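Local structure of effector protein Lem4 (lpg1101) (Legionella pneumophila subsp. pneumophila, 6CGK) at residues 17-22 with 138-143; 44-49 with 95-100; 91-96 with 116-121. The protein is a translocated, membrane-associated tyrosine phosphatase whose haloacid dehalogenase (HAD) domain, present here as an inactive mutant, holds magnesium and phosphate in its active site. The protein carries 1 engineered substitution. All blocks are in the same frame, centred on the assembly; numbering follows the deposited sequence.

Contact 1 (17-22 with 138-143); sequences KNIVYL and SHEEKP
Ile-19 and Glu-140 mark the nearest backbone approach between strand 19-23 and the end of helix 132-140, yet their CA atoms stay 9.5 Å apart. Side chains must bridge the gap, and those of Ile-19 and Tyr-21, on one face of the strand, do so. The phenol makes the polar link: Tyr-21 OH donates a hydrogen bond to Glu-140 OE2 at 2.7 Å. The carboxylate oxygen lies at the edge of the phenol ring, near its plane, whereas the hydroxyl meets the carboxylate from above, 39° out of that plane. A bend at chi2 (-64°) turns the glutamate chain back toward the strand. Ile-19 CG2 lies over the centre of the Tyr-21 ring, and its CD1 meets the imidazole edge at His-139 CD2, 3.7 Å away. The two rings are nearly perpendicular (86°). The buried carboxylate has further partners, OE2 with Arg-150 and OE1 with Arg-172 in salt bridges; His-139 ND1 is hydrogen-bonded to Tyr-118 OH. Helix 132-140 thus packs on the central strand of the HAD domain's parallel sheet, a helix-on-sheet packing of the alpha/beta fold, with His-139 touching Val-91 of strand 89-93 and Glu-140 touching Leu-167 of helix 157-169.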
# COMPACT_ATOMS: atom_id res chain seq x y z
N LYS A 17 -12.44 10.44 -3.52
CA LYS A 17 -13.50 9.98 -2.64
C LYS A 17 -13.30 8.58 -2.10
O LYS A 17 -13.90 8.24 -1.07
CB LYS A 17 -14.87 10.00 -3.36
CG LYS A 17 -15.45 11.39 -3.62
CD LYS A 17 -16.96 11.32 -4.03
N ASN A 18 -12.48 7.75 -2.75
CA ASN A 18 -12.35 6.34 -2.41
C ASN A 18 -10.87 6.03 -2.31
O ASN A 18 -10.14 6.23 -3.28
CB ASN A 18 -13.00 5.47 -3.47
CG ASN A 18 -14.46 5.85 -3.69
OD1 ASN A 18 -15.24 5.85 -2.74
ND2 ASN A 18 -14.82 6.20 -4.91
N ILE A 19 -10.42 5.57 -1.14
CA ILE A 19 -9.00 5.34 -0.89
C ILE A 19 -8.79 3.94 -0.34
O ILE A 19 -9.53 3.48 0.55
CB ILE A 19 -8.42 6.38 0.07
CG1 ILE A 19 -8.63 7.78 -0.51
CG2 ILE A 19 -6.91 6.12 0.31
CD1 ILE A 19 -8.21 8.88 0.52
N VAL A 20 -7.75 3.28 -0.86
CA VAL A 20 -7.28 1.98 -0.41
C VAL A 20 -5.94 2.21 0.28
O VAL A 20 -4.97 2.60 -0.37
CB VAL A 20 -7.14 1.00 -1.59
CG1 VAL A 20 -6.51 -0.31 -1.14
CG2 VAL A 20 -8.51 0.78 -2.26
N TYR A 21 -5.91 2.00 1.60
CA TYR A 21 -4.72 2.15 2.42
C TYR A 21 -4.14 0.77 2.68
O TYR A 21 -4.79 -0.06 3.33
CB TYR A 21 -5.05 2.80 3.77
CG TYR A 21 -5.38 4.27 3.76
CD1 TYR A 21 -4.40 5.21 3.50
CD2 TYR A 21 -6.67 4.72 4.08
CE1 TYR A 21 -4.67 6.57 3.55
CE2 TYR A 21 -6.96 6.08 4.11
CZ TYR A 21 -5.96 7.00 3.84
OH TYR A 21 -6.24 8.35 3.90
N LEU A 22 -2.92 0.54 2.22
CA LEU A 22 -2.31 -0.78 2.31
C LEU A 22 -0.99 -0.65 3.05
O LEU A 22 -0.14 0.16 2.68
CB LEU A 22 -2.06 -1.37 0.92
CG LEU A 22 -3.21 -1.42 -0.09
CD1 LEU A 22 -2.74 -1.96 -1.43
CD2 LEU A 22 -4.38 -2.25 0.44
N SER A 138 -3.03 12.86 8.22
CA SER A 138 -2.48 13.84 7.29
C SER A 138 -3.05 13.66 5.89
O SER A 138 -3.36 14.64 5.20
CB SER A 138 -0.96 13.74 7.24
OG SER A 138 -0.40 14.13 8.49
N HIS A 139 -3.18 12.41 5.45
CA HIS A 139 -3.71 12.19 4.11
C HIS A 139 -5.16 12.64 4.01
O HIS A 139 -5.54 13.30 3.04
CB HIS A 139 -3.60 10.74 3.68
CG HIS A 139 -3.79 10.57 2.21
ND1 HIS A 139 -2.82 10.93 1.30
CD2 HIS A 139 -4.87 10.20 1.49
CE1 HIS A 139 -3.28 10.75 0.08
NE2 HIS A 139 -4.52 10.32 0.16
N GLU A 140 -5.98 12.28 5.00
CA GLU A 140 -7.39 12.69 4.95
C GLU A 140 -7.54 14.20 4.96
O GLU A 140 -8.52 14.74 4.42
CB GLU A 140 -8.17 12.07 6.12
CG GLU A 140 -8.27 10.54 6.02
CD GLU A 140 -9.08 10.07 4.79
OE1 GLU A 140 -9.99 10.81 4.32
OE2 GLU A 140 -8.80 8.96 4.30
N GLU A 141 -6.58 14.91 5.54
CA GLU A 141 -6.69 16.36 5.64
C GLU A 141 -6.26 17.08 4.37
O GLU A 141 -6.45 18.30 4.28
CB GLU A 141 -5.89 16.86 6.84
CG GLU A 141 -6.58 16.54 8.15
CD GLU A 141 -5.77 16.95 9.37
OE1 GLU A 141 -4.66 17.48 9.20
OE2 GLU A 141 -6.25 16.71 10.50
N LYS A 142 -5.71 16.37 3.39
CA LYS A 142 -5.41 17.00 2.10
C LYS A 142 -6.71 17.55 1.50
O LYS A 142 -7.77 16.92 1.63
CB LYS A 142 -4.76 15.99 1.15
CG LYS A 142 -3.39 15.50 1.64
CD LYS A 142 -2.80 14.50 0.64
CE LYS A 142 -1.61 15.09 -0.10
NZ LYS A 142 -1.59 14.61 -1.50
N PRO A 143 -6.67 18.71 0.85
CA PRO A 143 -7.93 19.34 0.42
C PRO A 143 -8.69 18.57 -0.66
O PRO A 143 -9.89 18.82 -0.83
CB PRO A 143 -7.47 20.71 -0.10
CG PRO A 143 -6.09 20.47 -0.58
CD PRO A 143 -5.50 19.47 0.39

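Contact 2 (44-49 with 95-100); sequences ALSTKA and RNHENY. With PO4 (phosphate ion), chain B.
The His-97 imidazole carries Ser-46 CB over one face, a CH-pi contact with CB 3.3 Å from the ring centroid and only 9° off the normal. Lys-48 O sits over one face of the Asn-99 amide, 3.1 Å from Asn-99 CG, a close approach that is not a hydrogen bond. At the Tyr-100 ring, Leu-45 CB lies at the edge, in plane, and Leu-45 CD1 comes obliquely to Tyr-100 CD1 at 3.7 Å. These contacts join the end of helix 40-46 to the start of helix 98-107, where His-97 occupies the N-cap position; the loop before it leaves strand 89-93 of the HAD domain's parallel sheet. With CG anti to the carbonyl carbon, the imidazole is placed against the serine methylene, while Ser-46 OG is engaged by Glu-43 O in its own helix. Ala-49 CB approaches Asn-99 ND2. Arg-95, at the far end of the segment, belongs to the active site instead: its backbone N donates to phosphate O2 at 2.8 Å, nearly straight at 173°, and its guanidinium pairs with Asp-159. Two routes converge on the carbonyl oxygen of Ser-46. A water donates to it while accepting from Asn-99 N, and Asn-99 ND2 donates to Ser-46 O at 3.1 Å from above the carbonyl plane, 44° out of it.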
# COMPACT_ATOMS: atom_id res chain seq x y z
N ALA A 44 20.29 -2.87 1.13
CA ALA A 44 20.96 -2.52 -0.11
C ALA A 44 20.05 -1.67 -1.01
O ALA A 44 20.49 -0.68 -1.61
CB ALA A 44 21.38 -3.79 -0.86
N LEU A 45 18.78 -2.05 -1.12
CA LEU A 45 17.88 -1.29 -2.01
C LEU A 45 17.51 0.09 -1.44
O LEU A 45 17.11 0.98 -2.20
CB LEU A 45 16.60 -2.08 -2.29
CG LEU A 45 16.76 -3.10 -3.42
CD1 LEU A 45 15.70 -4.20 -3.40
CD2 LEU A 45 16.77 -2.40 -4.77
N SER A 46 17.69 0.29 -0.14
CA SER A 46 17.16 1.50 0.48
C SER A 46 17.69 2.77 -0.18
O SER A 46 17.00 3.79 -0.26
CB SER A 46 17.50 1.50 1.98
OG SER A 46 18.91 1.59 2.23
N THR A 47 18.95 2.74 -0.62
CA THR A 47 19.59 3.93 -1.18
C THR A 47 19.54 3.97 -2.70
O THR A 47 20.20 4.82 -3.31
CB THR A 47 21.03 4.01 -0.70
OG1 THR A 47 21.72 2.79 -0.99
CG2 THR A 47 21.08 4.18 0.80
N LYS A 48 18.80 3.07 -3.33
CA LYS A 48 18.79 2.97 -4.80
C LYS A 48 17.65 3.84 -5.34
O LYS A 48 16.49 3.41 -5.44
CB LYS A 48 18.67 1.52 -5.24
CG LYS A 48 19.87 0.61 -4.76
CD LYS A 48 21.22 1.23 -5.06
CE LYS A 48 22.38 0.33 -4.59
NZ LYS A 48 22.71 0.59 -3.13
N ALA A 49 18.00 5.07 -5.71
CA ALA A 49 16.98 6.10 -5.92
C ALA A 49 16.53 6.20 -7.37
O ALA A 49 15.70 7.05 -7.69
CB ALA A 49 17.49 7.46 -5.43
N ARG A 95 6.59 1.18 7.26
CA ARG A 95 7.84 1.52 7.92
C ARG A 95 9.08 1.10 7.12
O ARG A 95 10.20 1.30 7.62
CB ARG A 95 7.97 0.85 9.30
CG ARG A 95 6.79 0.95 10.20
CD ARG A 95 7.15 0.43 11.58
NE ARG A 95 6.00 0.54 12.49
CZ ARG A 95 5.06 -0.39 12.62
NH1 ARG A 95 5.12 -1.51 11.90
NH2 ARG A 95 4.06 -0.21 13.48
N ASN A 96 8.89 0.55 5.93
CA ASN A 96 10.03 0.17 5.10
C ASN A 96 10.47 1.37 4.25
O ASN A 96 9.85 2.43 4.25
CB ASN A 96 9.65 -1.04 4.24
CG ASN A 96 10.85 -1.92 3.91
OD1 ASN A 96 11.95 -1.42 3.70
ND2 ASN A 96 10.65 -3.23 3.95
N HIS A 97 11.56 1.18 3.53
CA HIS A 97 12.17 2.23 2.71
C HIS A 97 11.40 2.42 1.42
O HIS A 97 10.99 1.45 0.78
CB HIS A 97 13.60 1.83 2.32
CG HIS A 97 14.49 1.57 3.49
ND1 HIS A 97 15.06 2.59 4.23
CD2 HIS A 97 14.92 0.42 4.04
CE1 HIS A 97 15.81 2.07 5.18
NE2 HIS A 97 15.74 0.75 5.10
N GLU A 98 11.26 3.69 1.01
CA GLU A 98 10.60 4.02 -0.24
C GLU A 98 11.21 3.29 -1.42
O GLU A 98 10.50 2.85 -2.34
CB GLU A 98 10.69 5.53 -0.47
CG GLU A 98 9.86 5.95 -1.64
CD GLU A 98 9.82 7.45 -1.79
OE1 GLU A 98 10.23 8.16 -0.85
OE2 GLU A 98 9.38 7.92 -2.86
N ASN A 99 12.54 3.24 -1.47
CA ASN A 99 13.17 2.63 -2.64
C ASN A 99 13.03 1.11 -2.65
O ASN A 99 13.08 0.48 -3.72
CB ASN A 99 14.62 3.06 -2.73
CG ASN A 99 14.73 4.50 -3.17
OD1 ASN A 99 13.87 4.98 -3.91
ND2 ASN A 99 15.76 5.21 -2.69
N TYR A 100 12.88 0.50 -1.48
CA TYR A 100 12.63 -0.94 -1.48
C TYR A 100 11.23 -1.22 -2.01
O TYR A 100 11.01 -2.14 -2.80
CB TYR A 100 12.80 -1.50 -0.07
CG TYR A 100 12.61 -2.99 0.07
CD1 TYR A 100 13.61 -3.88 -0.38
CD2 TYR A 100 11.45 -3.52 0.65
CE1 TYR A 100 13.45 -5.25 -0.23
CE2 TYR A 100 11.29 -4.88 0.82
CZ TYR A 100 12.30 -5.75 0.37
OH TYR A 100 12.17 -7.12 0.53
P PO4 B . 5.40 -2.33 7.07
O1 PO4 B . 5.22 -2.13 5.57
O2 PO4 B . 5.03 -1.10 7.90
O3 PO4 B . 6.87 -2.65 7.29
O4 PO4 B . 4.63 -3.54 7.53
O HOH W 1 14.40 4.55 0.35

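Contact 3 (91-96 with 116-121); sequences VIISRN and IIYPRG. With PO4 (phosphate ion), chain B.
Ile-92 is bonded at both its backbone N and its O to strand 116-118: its N donates to Ile-116 O at 2.7 Å, and its O accepts from Tyr-118 N at 2.7 Å with an N-H...O angle of 178°. Ser-94 N extends the pattern to Tyr-118 O; beyond the strands the repeat lapses, and Arg-120 N passes Ser-94 O to donate to Asn-96 O at 2.9 Å. Val-91, Ile-93 and Tyr-118 share one face of the sheet. There Val-91 CG1 lies 3.5 Å from Tyr-118 CD2, and Ile-93 CG1 meets the ring edge; Val-91 CG1 is anti to the backbone N (chi1 179°), which brings it to the ring. The short strand axes run 14° from parallel, 4.7 Å apart, as neighbouring strands of a beta-alpha-beta unit whose crossover is helix 98-107; strand 116-118 is one of the two edge strands of the HAD domain's parallel sheet within this chain. Where the strands give way to loops, Ser-94 OG forms an ST turn by accepting from Asn-96 N at 2.9 Å, and it also donates to phosphate O1. That turn lies beside the phosphate and the magnesium site: Asn-96 ND2 is bonded to the magnesium ligand Asp-25, and the phosphate is further held by Lys-132 and the backbone N of Phe-24 and Asp-25. A water spans Arg-95 O and Arg-120 NE.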
# COMPACT_ATOMS: atom_id res chain seq x y z
N VAL A 91 -2.91 4.09 -1.50
CA VAL A 91 -1.93 4.72 -0.62
C VAL A 91 -1.22 3.59 0.12
O VAL A 91 -1.88 2.80 0.81
CB VAL A 91 -2.58 5.69 0.39
CG1 VAL A 91 -1.50 6.27 1.29
CG2 VAL A 91 -3.34 6.79 -0.30
N ILE A 92 0.10 3.49 -0.03
CA ILE A 92 0.90 2.50 0.71
C ILE A 92 1.51 3.19 1.93
O ILE A 92 2.15 4.24 1.81
CB ILE A 92 1.97 1.86 -0.17
CG1 ILE A 92 1.29 1.01 -1.26
CG2 ILE A 92 2.92 1.03 0.72
CD1 ILE A 92 2.29 0.35 -2.28
N ILE A 93 1.27 2.64 3.12
CA ILE A 93 1.80 3.22 4.35
C ILE A 93 2.69 2.16 4.99
O ILE A 93 2.23 1.06 5.31
CB ILE A 93 0.72 3.69 5.33
CG1 ILE A 93 -0.24 4.67 4.65
CG2 ILE A 93 1.37 4.33 6.57
CD1 ILE A 93 -1.30 5.25 5.63
N SER A 94 3.97 2.49 5.17
CA SER A 94 4.91 1.42 5.51
C SER A 94 6.07 1.99 6.31
O SER A 94 6.54 3.10 6.04
CB SER A 94 5.44 0.74 4.24
OG SER A 94 6.47 -0.21 4.54
N ARG A 95 6.59 1.18 7.26
CA ARG A 95 7.84 1.52 7.92
C ARG A 95 9.08 1.10 7.12
O ARG A 95 10.20 1.30 7.62
CB ARG A 95 7.97 0.85 9.30
CG ARG A 95 6.79 0.95 10.20
CD ARG A 95 7.15 0.43 11.58
NE ARG A 95 6.00 0.54 12.49
CZ ARG A 95 5.06 -0.39 12.62
NH1 ARG A 95 5.12 -1.51 11.90
NH2 ARG A 95 4.06 -0.21 13.48
N ASN A 96 8.89 0.55 5.93
CA ASN A 96 10.03 0.17 5.10
C ASN A 96 10.47 1.37 4.25
O ASN A 96 9.85 2.43 4.25
CB ASN A 96 9.65 -1.04 4.24
CG ASN A 96 10.85 -1.92 3.91
OD1 ASN A 96 11.95 -1.42 3.70
ND2 ASN A 96 10.65 -3.23 3.95
N ILE A 116 0.46 6.52 -3.99
CA ILE A 116 1.13 7.35 -2.99
C ILE A 116 1.79 6.45 -1.96
O ILE A 116 1.15 5.54 -1.42
CB ILE A 116 0.12 8.30 -2.33
CG1 ILE A 116 -0.45 9.26 -3.37
CG2 ILE A 116 0.80 9.05 -1.17
CD1 ILE A 116 -1.25 10.35 -2.77
N ILE A 117 3.07 6.68 -1.70
CA ILE A 117 3.84 5.87 -0.76
C ILE A 117 4.25 6.76 0.40
O ILE A 117 4.94 7.77 0.21
CB ILE A 117 5.08 5.25 -1.43
CG1 ILE A 117 4.66 4.30 -2.55
CG2 ILE A 117 5.92 4.54 -0.36
CD1 ILE A 117 5.86 3.84 -3.41
N TYR A 118 3.83 6.38 1.61
CA TYR A 118 4.27 7.06 2.84
C TYR A 118 5.21 6.11 3.56
O TYR A 118 4.75 5.16 4.22
CB TYR A 118 3.09 7.43 3.74
CG TYR A 118 2.22 8.51 3.15
CD1 TYR A 118 2.75 9.75 2.80
CD2 TYR A 118 0.87 8.28 2.96
CE1 TYR A 118 1.89 10.78 2.26
CE2 TYR A 118 0.03 9.29 2.45
CZ TYR A 118 0.55 10.52 2.10
OH TYR A 118 -0.31 11.49 1.58
N PRO A 119 6.52 6.32 3.45
CA PRO A 119 7.50 5.31 3.89
C PRO A 119 8.30 5.74 5.11
O PRO A 119 8.03 6.81 5.69
CB PRO A 119 8.40 5.20 2.66
CG PRO A 119 8.55 6.69 2.26
CD PRO A 119 7.15 7.33 2.59
N ARG A 120 9.30 4.96 5.52
CA ARG A 120 10.16 5.45 6.58
C ARG A 120 10.96 6.64 6.07
O ARG A 120 11.05 6.90 4.86
CB ARG A 120 11.08 4.34 7.10
CG ARG A 120 12.39 4.25 6.39
CD ARG A 120 13.41 3.28 7.11
NE ARG A 120 13.92 3.73 8.41
CZ ARG A 120 15.02 4.48 8.59
NH1 ARG A 120 15.41 4.81 9.81
NH2 ARG A 120 15.72 4.91 7.55
N GLY A 121 11.51 7.41 7.02
CA GLY A 121 12.36 8.53 6.68
C GLY A 121 13.76 8.11 6.30
O GLY A 121 14.14 6.93 6.37
P PO4 B . 5.40 -2.33 7.07
O1 PO4 B . 5.22 -2.13 5.57
O2 PO4 B . 5.03 -1.10 7.90
O3 PO4 B . 6.87 -2.65 7.29
O4 PO4 B . 4.63 -3.54 7.53
O HOH W 2 11.94 1.71 9.84

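Contact 1 is wholly buried, whereas contacts 2 and 3 are partly buried. Contacts 1 and 3 reach neighbouring strands of one sheet, 19-23 and 89-93, and meet directly through Val-20 O and Val-91 N, while helix 132-140 packs on both. Contacts 2 and 3 share Arg-95 and Asn-96, both touch the phosphate, and pack His-97 against Arg-120; contact 2 lies where the chain enters helix 98-107. Contacts 1 and 2 do not touch, their centres about 23 Å apart. Chemistry follows place: contact 3 rests on backbone bonding between strands, contact 1 on side chains linking strand to helix around a buried carboxylate, contact 2 on packing plus one direct and one water-mediated link to a single carbonyl.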